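PDB 6E0K: cyclic UMP-AMP synthase from Rhodothermus marinus SG0.5JP17-172, which joins UTP and ATP into the cyclic dinucleotide 3',3'-cUAMP, a second messenger that triggers abortive infection in CBASS antiphage defence. Local coordinates for residues S237-L242 with R277-L282. Residues are numbered along the deposited sequence; the frame is centred on the assembly and turned at random.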
loop_
_atom_site.group_PDB
_atom_site.type_symbol
_atom_site.label_atom_id
_atom_site.label_comp_id
_atom_site.label_asym_id
_atom_site.label_seq_id
_atom_site.Cartn_x
_atom_site.Cartn_y
_atom_site.Cartn_z
ATOM N N SER A 237 -11.581 -9.256 19.166
ATOM C CA SER A 237 -10.238 -9.492 19.691
ATOM C C SER A 237 -9.250 -8.480 19.133
ATOM O O SER A 237 -8.375 -7.993 19.861
ATOM C CB SER A 237 -9.772 -10.917 19.376
ATOM O OG SER A 237 -10.556 -11.870 20.084
ATOM N N VAL A 238 -9.385 -8.139 17.849
ATOM C CA VAL A 238 -8.487 -7.162 17.241
ATOM C C VAL A 238 -8.710 -5.784 17.853
ATOM O O VAL A 238 -7.758 -5.110 18.272
ATOM C CB VAL A 238 -8.677 -7.136 15.709
ATOM C CG1 VAL A 238 -8.030 -5.904 15.113
ATOM C CG2 VAL A 238 -8.111 -8.422 15.076
ATOM N N ILE A 239 -9.973 -5.339 17.906
ATOM C CA ILE A 239 -10.253 -3.980 18.360
ATOM C C ILE A 239 -9.924 -3.836 19.839
ATOM O O ILE A 239 -9.372 -2.817 20.266
ATOM C CB ILE A 239 -11.716 -3.588 18.072
ATOM C CG1 ILE A 239 -11.960 -3.479 16.558
ATOM C CG2 ILE A 239 -12.081 -2.281 18.814
ATOM C CD1 ILE A 239 -11.133 -2.382 15.853
ATOM N N ASN A 240 -10.228 -4.857 20.638
ATOM C CA ASN A 240 -9.920 -4.764 22.061
ATOM C C ASN A 240 -8.420 -4.751 22.325
ATOM O O ASN A 240 -7.970 -4.062 23.248
ATOM C CB ASN A 240 -10.600 -5.894 22.821
ATOM C CG ASN A 240 -12.066 -5.603 23.062
ATOM O OD1 ASN A 240 -12.443 -4.451 23.293
ATOM N ND2 ASN A 240 -12.898 -6.629 22.999
ATOM N N TRP A 241 -7.634 -5.490 21.542
ATOM C CA TRP A 241 -6.187 -5.420 21.723
ATOM C C TRP A 241 -5.652 -4.044 21.341
ATOM O O TRP A 241 -4.812 -3.479 22.053
ATOM C CB TRP A 241 -5.488 -6.516 20.914
ATOM C CG TRP A 241 -4.006 -6.531 21.150
ATOM C CD1 TRP A 241 -3.343 -7.214 22.131
ATOM C CD2 TRP A 241 -3.003 -5.818 20.413
ATOM N NE1 TRP A 241 -1.992 -6.975 22.049
ATOM C CE2 TRP A 241 -1.760 -6.112 21.011
ATOM C CE3 TRP A 241 -3.034 -4.957 19.309
ATOM C CZ2 TRP A 241 -0.560 -5.588 20.533
ATOM C CZ3 TRP A 241 -1.842 -4.427 18.839
ATOM C CH2 TRP A 241 -0.620 -4.745 19.451
ATOM N N LEU A 242 -6.119 -3.485 20.222
ATOM C CA LEU A 242 -5.660 -2.162 19.801
ATOM C C LEU A 242 -6.008 -1.088 20.831
ATOM O O LEU A 242 -5.221 -0.159 21.063
ATOM C CB LEU A 242 -6.261 -1.816 18.433
ATOM C CG LEU A 242 -5.619 -2.542 17.242
ATOM C CD1 LEU A 242 -6.488 -2.411 16.004
ATOM C CD2 LEU A 242 -4.212 -2.002 16.967
ATOM N N ARG A 277 -12.844 4.031 18.118
ATOM C CA ARG A 277 -14.125 4.494 18.656
ATOM C C ARG A 277 -15.269 4.216 17.687
ATOM O O ARG A 277 -16.359 3.799 18.105
ATOM C CB ARG A 277 -14.067 5.989 18.993
ATOM C CG ARG A 277 -13.285 6.316 20.243
ATOM C CD ARG A 277 -13.503 7.761 20.687
ATOM N NE ARG A 277 -13.061 8.757 19.710
ATOM C CZ ARG A 277 -11.828 9.246 19.636
ATOM N NH1 ARG A 277 -10.877 8.806 20.453
ATOM N NH2 ARG A 277 -11.543 10.175 18.731
ATOM N N TYR A 278 -15.043 4.422 16.384
ATOM C CA TYR A 278 -16.118 4.187 15.429
ATOM C C TYR A 278 -16.424 2.695 15.305
ATOM O O TYR A 278 -17.587 2.304 15.160
ATOM C CB TYR A 278 -15.767 4.802 14.062
ATOM C CG TYR A 278 -16.129 6.276 13.939
ATOM C CD1 TYR A 278 -15.360 7.257 14.556
ATOM C CD2 TYR A 278 -17.238 6.676 13.201
ATOM C CE1 TYR A 278 -15.685 8.605 14.432
ATOM C CE2 TYR A 278 -17.572 8.011 13.081
ATOM C CZ TYR A 278 -16.801 8.970 13.699
ATOM O OH TYR A 278 -17.126 10.315 13.589
ATOM N N MET A 279 -15.401 1.841 15.401
ATOM C CA MET A 279 -15.654 0.402 15.384
ATOM C C MET A 279 -16.406 -0.041 16.629
ATOM O O MET A 279 -17.320 -0.866 16.539
ATOM C CB MET A 279 -14.337 -0.360 15.257
ATOM C CG MET A 279 -13.658 -0.165 13.908
ATOM S SD MET A 279 -14.636 -0.722 12.464
ATOM C CE MET A 279 -15.205 0.847 11.812
ATOM N N ASP A 280 -16.040 0.503 17.794
ATOM C CA ASP A 280 -16.784 0.230 19.020
ATOM C C ASP A 280 -18.254 0.594 18.857
ATOM O O ASP A 280 -19.145 -0.183 19.220
ATOM C CB ASP A 280 -16.193 1.038 20.173
ATOM C CG ASP A 280 -15.054 0.343 20.886
ATOM O OD1 ASP A 280 -14.920 -0.895 20.804
ATOM O OD2 ASP A 280 -14.298 1.064 21.581
ATOM N N ASP A 281 -18.521 1.808 18.360
ATOM C CA ASP A 281 -19.900 2.280 18.239
ATOM C C ASP A 281 -20.683 1.436 17.250
ATOM O O ASP A 281 -21.863 1.146 17.472
ATOM C CB ASP A 281 -19.941 3.741 17.783
ATOM C CG ASP A 281 -19.506 4.718 18.842
ATOM O OD1 ASP A 281 -19.475 4.358 20.038
ATOM O OD2 ASP A 281 -19.216 5.872 18.457
ATOM N N LEU A 282 -20.054 1.066 16.129
ATOM C CA LEU A 282 -20.706 0.198 15.150
ATOM C C LEU A 282 -21.128 -1.114 15.794
ATOM O O LEU A 282 -22.270 -1.572 15.635
ATOM C CB LEU A 282 -19.741 -0.058 13.988
ATOM C CG LEU A 282 -20.144 -1.092 12.951
ATOM C CD1 LEU A 282 -21.340 -0.574 12.155
ATOM C CD2 LEU A 282 -18.948 -1.339 12.034
#
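Ile239 reaches across to Met279 and Asp280, and within segments 237-242 and 277-282 the side-chain contacts all run through it. The two segments lie on helices 231-244 and 269-285, in the C-terminal helical part of the CD-NTase fold, which follows the last strand of the mixed sheet. They pack as a helix pair; the CA atoms of Ile239 and Met279, 7.6 Å apart, are the nearest pair between the two segments.

The apolar part comes first. CD1 of Ile239 presses on the root of the methionine, 3.8 Å from Met279 CB and 3.9 Å from Met279 CG, and the two side chains cross at about a right angle. Met279 starts toward its neighbour but bends at both chi2 (-61°) and chi3 (104°), which carries its thioether end off, and the side chain also touches Leu200 of helix 186-202. Phe193 of that same helix lies against Ile239, so helix 186-202 packs against both members of the pair. It also carries the ATP-binding Lys194, whose side chain is about 9 Å from that of Met279. Leu276, just before segment 277-282, touches both Ile239 and Leu242.

The polar neighbour is Asp280, which runs past the isoleucine in the opposite direction. Its carboxylate is paired with Lys243, one residue beyond segment 237-242, in a salt bridge through OD2. That ties the two helices together by charge beside the greasy contact. The other branch of the isoleucine meets this acid: CG2, anti to the backbone N, comes within van der Waals range of the carboxylate, 3.7 Å from Asp280 OD1.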